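Local atomic coordinates of possible protein of nuclear scaffold (Encephalitozoon cuniculi, PDB entry 3KAE), a protein that probably acts as the Cdc27 (APC3) subunit of the anaphase-promoting complex, with an N-terminal tetratricopeptide-repeat domain that forms a homodimer. Residues K80-L85 with S118-L123; D112-E117 with G142-F147. All blocks are in the same frame, centred on the assembly; numbering follows the deposited sequence.

Contact 1. Residues K80-L85 with S118-L123; sequences KAIKSL and SLLGDL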
loop_
_atom_site.group_PDB
_atom_site.type_symbol
_atom_site.label_atom_id
_atom_site.label_comp_id
_atom_site.label_asym_id
_atom_site.label_seq_id
_atom_site.Cartn_x
_atom_site.Cartn_y
_atom_site.Cartn_z
ATOM N N LYS C 80 12.175 8.132 -16.945
ATOM C CA LYS C 80 11.295 9.126 -16.351
ATOM C C LYS C 80 11.358 9.058 -14.832
ATOM O O LYS C 80 11.425 10.097 -14.170
ATOM C CB LYS C 80 9.870 8.965 -16.866
ATOM C CG LYS C 80 9.703 9.371 -18.327
ATOM C CD LYS C 80 8.231 9.432 -18.741
ATOM C CE LYS C 80 8.060 9.933 -20.172
ATOM N NZ LYS C 80 8.236 8.865 -21.203
ATOM N N ALA C 81 11.362 7.837 -14.287
ATOM C CA ALA C 81 11.558 7.635 -12.853
ATOM C C ALA C 81 12.781 8.397 -12.366
ATOM O O ALA C 81 12.705 9.155 -11.398
ATOM C CB ALA C 81 11.672 6.153 -12.524
ATOM N N ILE C 82 13.902 8.196 -13.056
ATOM C CA ILE C 82 15.145 8.877 -12.734
ATOM C C ILE C 82 15.011 10.397 -12.844
ATOM O O ILE C 82 15.371 11.138 -11.930
ATOM C CB ILE C 82 16.272 8.413 -13.667
ATOM C CG1 ILE C 82 16.547 6.926 -13.440
ATOM C CG2 ILE C 82 17.525 9.283 -13.466
ATOM C CD1 ILE C 82 17.694 6.354 -14.276
ATOM N N LYS C 83 14.504 10.863 -13.974
ATOM C CA LYS C 83 14.327 12.297 -14.175
ATOM C C LYS C 83 13.516 12.915 -13.035
ATOM O O LYS C 83 13.837 13.996 -12.548
ATOM C CB LYS C 83 13.661 12.577 -15.522
ATOM N N SER C 84 12.478 12.214 -12.598
ATOM C CA SER C 84 11.602 12.742 -11.552
ATOM C C SER C 84 12.365 12.946 -10.251
ATOM O O SER C 84 12.187 13.957 -9.574
ATOM C CB SER C 84 10.386 11.827 -11.318
ATOM O OG SER C 84 9.457 11.930 -12.378
ATOM N N LEU C 85 13.210 11.980 -9.906
ATOM C CA LEU C 85 13.935 12.027 -8.645
ATOM C C LEU C 85 14.977 13.124 -8.650
ATOM O O LEU C 85 15.167 13.814 -7.652
ATOM C CB LEU C 85 14.646 10.696 -8.387
ATOM C CG LEU C 85 13.867 9.541 -7.802
ATOM C CD1 LEU C 85 14.812 8.377 -7.636
ATOM C CD2 LEU C 85 13.260 9.947 -6.471
ATOM N N SER C 118 18.805 5.655 -2.801
ATOM C CA SER C 118 18.493 4.236 -2.858
ATOM C C SER C 118 17.676 3.906 -4.099
ATOM O O SER C 118 18.009 2.987 -4.851
ATOM C CB SER C 118 17.739 3.806 -1.596
ATOM O OG SER C 118 17.260 2.481 -1.729
ATOM N N LEU C 119 16.609 4.672 -4.306
ATOM C CA LEU C 119 15.726 4.490 -5.447
ATOM C C LEU C 119 16.495 4.774 -6.728
ATOM O O LEU C 119 16.357 4.078 -7.724
ATOM C CB LEU C 119 14.521 5.428 -5.305
ATOM C CG LEU C 119 13.149 5.115 -5.920
ATOM C CD1 LEU C 119 12.915 5.906 -7.178
ATOM C CD2 LEU C 119 12.924 3.606 -6.156
ATOM N N LEU C 120 17.310 5.814 -6.681
ATOM C CA LEU C 120 18.203 6.153 -7.772
ATOM C C LEU C 120 19.171 4.989 -8.077
ATOM O O LEU C 120 19.508 4.733 -9.232
ATOM C CB LEU C 120 18.970 7.396 -7.364
ATOM C CG LEU C 120 19.043 8.607 -8.276
ATOM C CD1 LEU C 120 18.110 8.637 -9.468
ATOM C CD2 LEU C 120 19.162 9.929 -7.529
ATOM N N GLY C 121 19.574 4.265 -7.042
ATOM C CA GLY C 121 20.467 3.140 -7.225
ATOM C C GLY C 121 19.752 2.042 -7.980
ATOM O O GLY C 121 20.288 1.478 -8.938
ATOM N N ASP C 122 18.532 1.741 -7.540
ATOM C CA ASP C 122 17.693 0.730 -8.188
ATOM C C ASP C 122 17.428 1.062 -9.645
ATOM O O ASP C 122 17.542 0.198 -10.521
ATOM C CB ASP C 122 16.355 0.589 -7.451
ATOM C CG ASP C 122 16.513 0.008 -6.057
ATOM O OD1 ASP C 122 17.612 -0.522 -5.767
ATOM O OD2 ASP C 122 15.547 0.080 -5.255
ATOM N N LEU C 123 17.077 2.322 -9.896
ATOM C CA LEU C 123 16.802 2.784 -11.247
ATOM C C LEU C 123 18.021 2.671 -12.172
ATOM O O LEU C 123 17.881 2.152 -13.284
ATOM C CB LEU C 123 16.231 4.214 -11.238
ATOM C CG LEU C 123 14.915 4.332 -10.434
ATOM C CD1 LEU C 123 14.573 5.786 -10.103
ATOM C CD2 LEU C 123 13.749 3.644 -11.144
#
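Leu-85, Leu-123 and Ile-82 carry this helix-to-helix seam. Helix 78-89 and helix 113-126 run nearly antiparallel here, their segment axes approaching to 9.8 Å with 155° between the N-to-C directions, as expected in the all-helical stack of a tetratricopeptide-repeat protein. The backbones come nearest at Ile-82 and Leu-120, with 6.4 Å between their CA atoms. No hydrogen bond crosses, and the side chains that meet are all apolar.

The CB of Leu-85 is directed toward the partner helix, and one methyl does most of the work. Its CD1 lies 3.6 Å from Leu-123 CD1 and 3.8 Å from Leu-120 CD1, and it also reaches the side chain of Leu-119, so a single branch meets three leucines of the other helix. The modelled separation from the Leu-119 methyl is too short to trust.

Leu-123 is the counterpart on segment 118-123. Its two methyls close over Ala-81, CD2 coming within 3.5 Å of Ala-81 CB, while the root of the side chain is taken by Ile-82: Leu-123 CB is 3.5 Å from Ile-82 CG1. These two side chains slide past each other in opposite directions. Beyond the pair, Leu-123 touches Tyr-78 in the first turn of helix 78-89, and helix 62-74 adds Ser-69, which packs on Leu-85 and Leu-119.

Ile-82 serves two neighbours because of its branching. With CG1 opposite the carbonyl carbon (chi1 -64°), that arm runs alongside Leu-123, and the other branch, CG2, is left to meet Leu-120; the two side chains cross at about a right angle, with Ile-82 CG2 4.1 Å from Leu-120 CD1.

Contact 2. Residues D112-E117 with G142-F147; sequences DEEFFE and GKSFLF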
loop_
_atom_site.group_PDB
_atom_site.type_symbol
_atom_site.label_atom_id
_atom_site.label_comp_id
_atom_site.label_asym_id
_atom_site.label_seq_id
_atom_site.Cartn_x
_atom_site.Cartn_y
_atom_site.Cartn_z
ATOM N N ASP C 112 15.550 13.619 3.659
ATOM C CA ASP C 112 15.670 12.165 3.735
ATOM C C ASP C 112 16.251 11.594 2.430
ATOM O O ASP C 112 15.618 10.797 1.745
ATOM C CB ASP C 112 14.302 11.548 4.043
ATOM C CG ASP C 112 13.716 12.057 5.349
ATOM O OD1 ASP C 112 14.495 12.481 6.228
ATOM O OD2 ASP C 112 12.477 12.036 5.503
ATOM N N GLU C 113 17.467 12.011 2.099
ATOM C CA GLU C 113 18.067 11.682 0.813
ATOM C C GLU C 113 18.465 10.217 0.661
ATOM O O GLU C 113 18.655 9.741 -0.454
ATOM C CB GLU C 113 19.263 12.592 0.538
ATOM C CG GLU C 113 18.866 14.053 0.371
ATOM C CD GLU C 113 20.041 14.950 0.040
ATOM O OE1 GLU C 113 21.196 14.500 0.192
ATOM O OE2 GLU C 113 19.803 16.107 -0.370
ATOM N N GLU C 114 18.587 9.495 1.768
ATOM C CA GLU C 114 18.856 8.059 1.680
ATOM C C GLU C 114 17.867 7.395 0.730
ATOM O O GLU C 114 18.256 6.629 -0.153
ATOM C CB GLU C 114 18.756 7.387 3.051
ATOM C CG GLU C 114 19.072 8.291 4.214
ATOM C CD GLU C 114 17.838 8.785 4.938
ATOM O OE1 GLU C 114 17.108 7.949 5.509
ATOM O OE2 GLU C 114 17.623 10.013 4.967
ATOM N N PHE C 115 16.582 7.705 0.919
ATOM C CA PHE C 115 15.502 7.137 0.107
ATOM C C PHE C 115 15.594 7.454 -1.389
ATOM O O PHE C 115 15.306 6.593 -2.215
ATOM C CB PHE C 115 14.149 7.565 0.679
ATOM C CG PHE C 115 13.861 6.964 2.008
ATOM C CD1 PHE C 115 13.409 5.654 2.101
ATOM C CD2 PHE C 115 14.096 7.678 3.166
ATOM C CE1 PHE C 115 13.156 5.092 3.326
ATOM C CE2 PHE C 115 13.869 7.110 4.401
ATOM C CZ PHE C 115 13.387 5.820 4.479
ATOM N N PHE C 116 16.014 8.673 -1.725
ATOM C CA PHE C 116 16.198 9.079 -3.124
ATOM C C PHE C 116 17.412 8.399 -3.774
ATOM O O PHE C 116 17.326 7.900 -4.893
ATOM C CB PHE C 116 16.337 10.608 -3.247
ATOM C CG PHE C 116 15.324 11.382 -2.450
ATOM C CD1 PHE C 116 13.968 11.103 -2.561
ATOM C CD2 PHE C 116 15.721 12.403 -1.602
ATOM C CE1 PHE C 116 13.038 11.819 -1.835
ATOM C CE2 PHE C 116 14.785 13.125 -0.874
ATOM C CZ PHE C 116 13.447 12.832 -0.988
ATOM N N GLU C 117 18.540 8.394 -3.069
ATOM C CA GLU C 117 19.763 7.744 -3.564
ATOM C C GLU C 117 19.567 6.242 -3.721
ATOM O O GLU C 117 20.081 5.635 -4.657
ATOM C CB GLU C 117 20.940 8.021 -2.625
ATOM C CG GLU C 117 21.328 9.493 -2.542
ATOM C CD GLU C 117 21.935 10.009 -3.828
ATOM O OE1 GLU C 117 22.204 9.185 -4.728
ATOM O OE2 GLU C 117 22.152 11.235 -3.936
ATOM N N GLY C 142 25.768 5.716 3.312
ATOM C CA GLY C 142 26.494 6.694 4.101
ATOM C C GLY C 142 25.613 7.481 5.056
ATOM O O GLY C 142 26.071 7.953 6.091
ATOM N N LYS C 143 24.339 7.630 4.722
ATOM C CA LYS C 143 23.451 8.374 5.597
ATOM C C LYS C 143 22.679 7.460 6.536
ATOM O O LYS C 143 22.463 7.799 7.697
ATOM C CB LYS C 143 22.484 9.258 4.798
ATOM C CG LYS C 143 21.510 10.037 5.687
ATOM C CD LYS C 143 21.168 11.394 5.101
ATOM C CE LYS C 143 19.984 12.009 5.843
ATOM N NZ LYS C 143 19.827 13.450 5.510
ATOM N N SER C 144 22.274 6.295 6.046
ATOM C CA SER C 144 21.340 5.486 6.802
ATOM C C SER C 144 21.180 4.096 6.218
ATOM O O SER C 144 21.293 3.909 5.001
ATOM C CB SER C 144 19.978 6.200 6.845
ATOM O OG SER C 144 18.973 5.363 7.378
ATOM N N PHE C 145 20.914 3.124 7.091
ATOM C CA PHE C 145 20.634 1.762 6.653
ATOM C C PHE C 145 19.322 1.707 5.866
ATOM O O PHE C 145 18.279 2.077 6.377
ATOM C CB PHE C 145 20.547 0.801 7.853
ATOM C CG PHE C 145 20.107 -0.601 7.483
ATOM C CD1 PHE C 145 18.780 -0.874 7.186
ATOM C CD2 PHE C 145 21.019 -1.649 7.441
ATOM C CE1 PHE C 145 18.370 -2.154 6.832
ATOM C CE2 PHE C 145 20.606 -2.933 7.103
ATOM C CZ PHE C 145 19.271 -3.177 6.791
ATOM N N LEU C 146 19.397 1.237 4.628
ATOM C CA LEU C 146 18.222 0.826 3.886
ATOM C C LEU C 146 18.551 -0.509 3.237
ATOM O O LEU C 146 19.720 -0.809 2.976
ATOM C CB LEU C 146 17.819 1.858 2.819
ATOM C CG LEU C 146 17.436 3.266 3.310
ATOM C CD1 LEU C 146 17.138 4.153 2.154
ATOM C CD2 LEU C 146 16.263 3.264 4.286
ATOM N N PHE C 147 17.515 -1.299 2.985
ATOM C CA PHE C 147 17.651 -2.670 2.529
ATOM C C PHE C 147 18.289 -2.827 1.166
ATOM O O PHE C 147 19.143 -3.699 0.981
ATOM C CB PHE C 147 16.296 -3.372 2.540
ATOM C CG PHE C 147 16.330 -4.777 1.998
ATOM C CD1 PHE C 147 16.041 -5.031 0.656
ATOM C CD2 PHE C 147 16.630 -5.848 2.834
ATOM C CE1 PHE C 147 16.062 -6.329 0.161
ATOM C CE2 PHE C 147 16.643 -7.150 2.351
ATOM C CZ PHE C 147 16.366 -7.391 1.015
#
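Glu-114 and Lys-143 mark where the two backbones come nearest, their CA atoms 6.0 Å apart. Segment 112-117 leads into the first turn of helix 113-126, with Glu-117 N bonded to Glu-113 O. Segment 142-147 leaves helix 130-143 and extends through Ser-144 and Phe-145 to Leu-146, the N-cap position of helix 147-155.

Glu-114 has the most surface buried here. Its side chain bends at chi2 (102°) and crosses that of Lys-143 at about a right angle, setting OE2 3.2 Å from the lysine CE. The ammonium does not close a salt bridge: Lys-143 NZ stays 4.1 Å from Glu-114 OE2 and hydrogen-bonds instead to Gly-111 O, so the opposite charges probably attract only at longer range. Ser-144 flanks the glutamate, its CB 3.5 Å from Glu-114 CG.

In this tetratricopeptide-repeat array the connection between helices 130-143 and 147-155 lies against the start of helix 113-126, and it does so within the dimer interface. Tyr-15 of the second subunit stacks on the Phe-115 ring, and Lys-8 of that subunit donates to Phe-145 O.

Leu-146 fills the angle between Glu-114 and Phe-115. One methyl, CD1, sits 3.7 Å from Glu-114 CB and also lies over a face of the Phe-115 ring, displaced toward the rim. The other, CD2, reaches that ring at CE1, 3.7 Å away. Close to the first methyl, Glu-114 O is a polar atom satisfied by Ser-140 OG.

Helix 113-126 joins the two contacts: its first turn enters contact 2 and the following residues contact 1, and the centres of the two contacts lie about 13 Å apart. They touch directly at two points. Leu-85 CD1 is 3.8 Å from Phe-116 O, and Ser-118 CB is 3.8 Å from Leu-146 CD1, so packing runs on from helix 78-89 to the linker after helix 130-143. Along the chain the segments alternate. Contact 1 is buried within the subunit and untouched by the partner chain, whereas contact 2 takes part in the interface with the second subunit. A glycerol, probably from crystallisation, lies about 5 Å from the Ser-144 side chain.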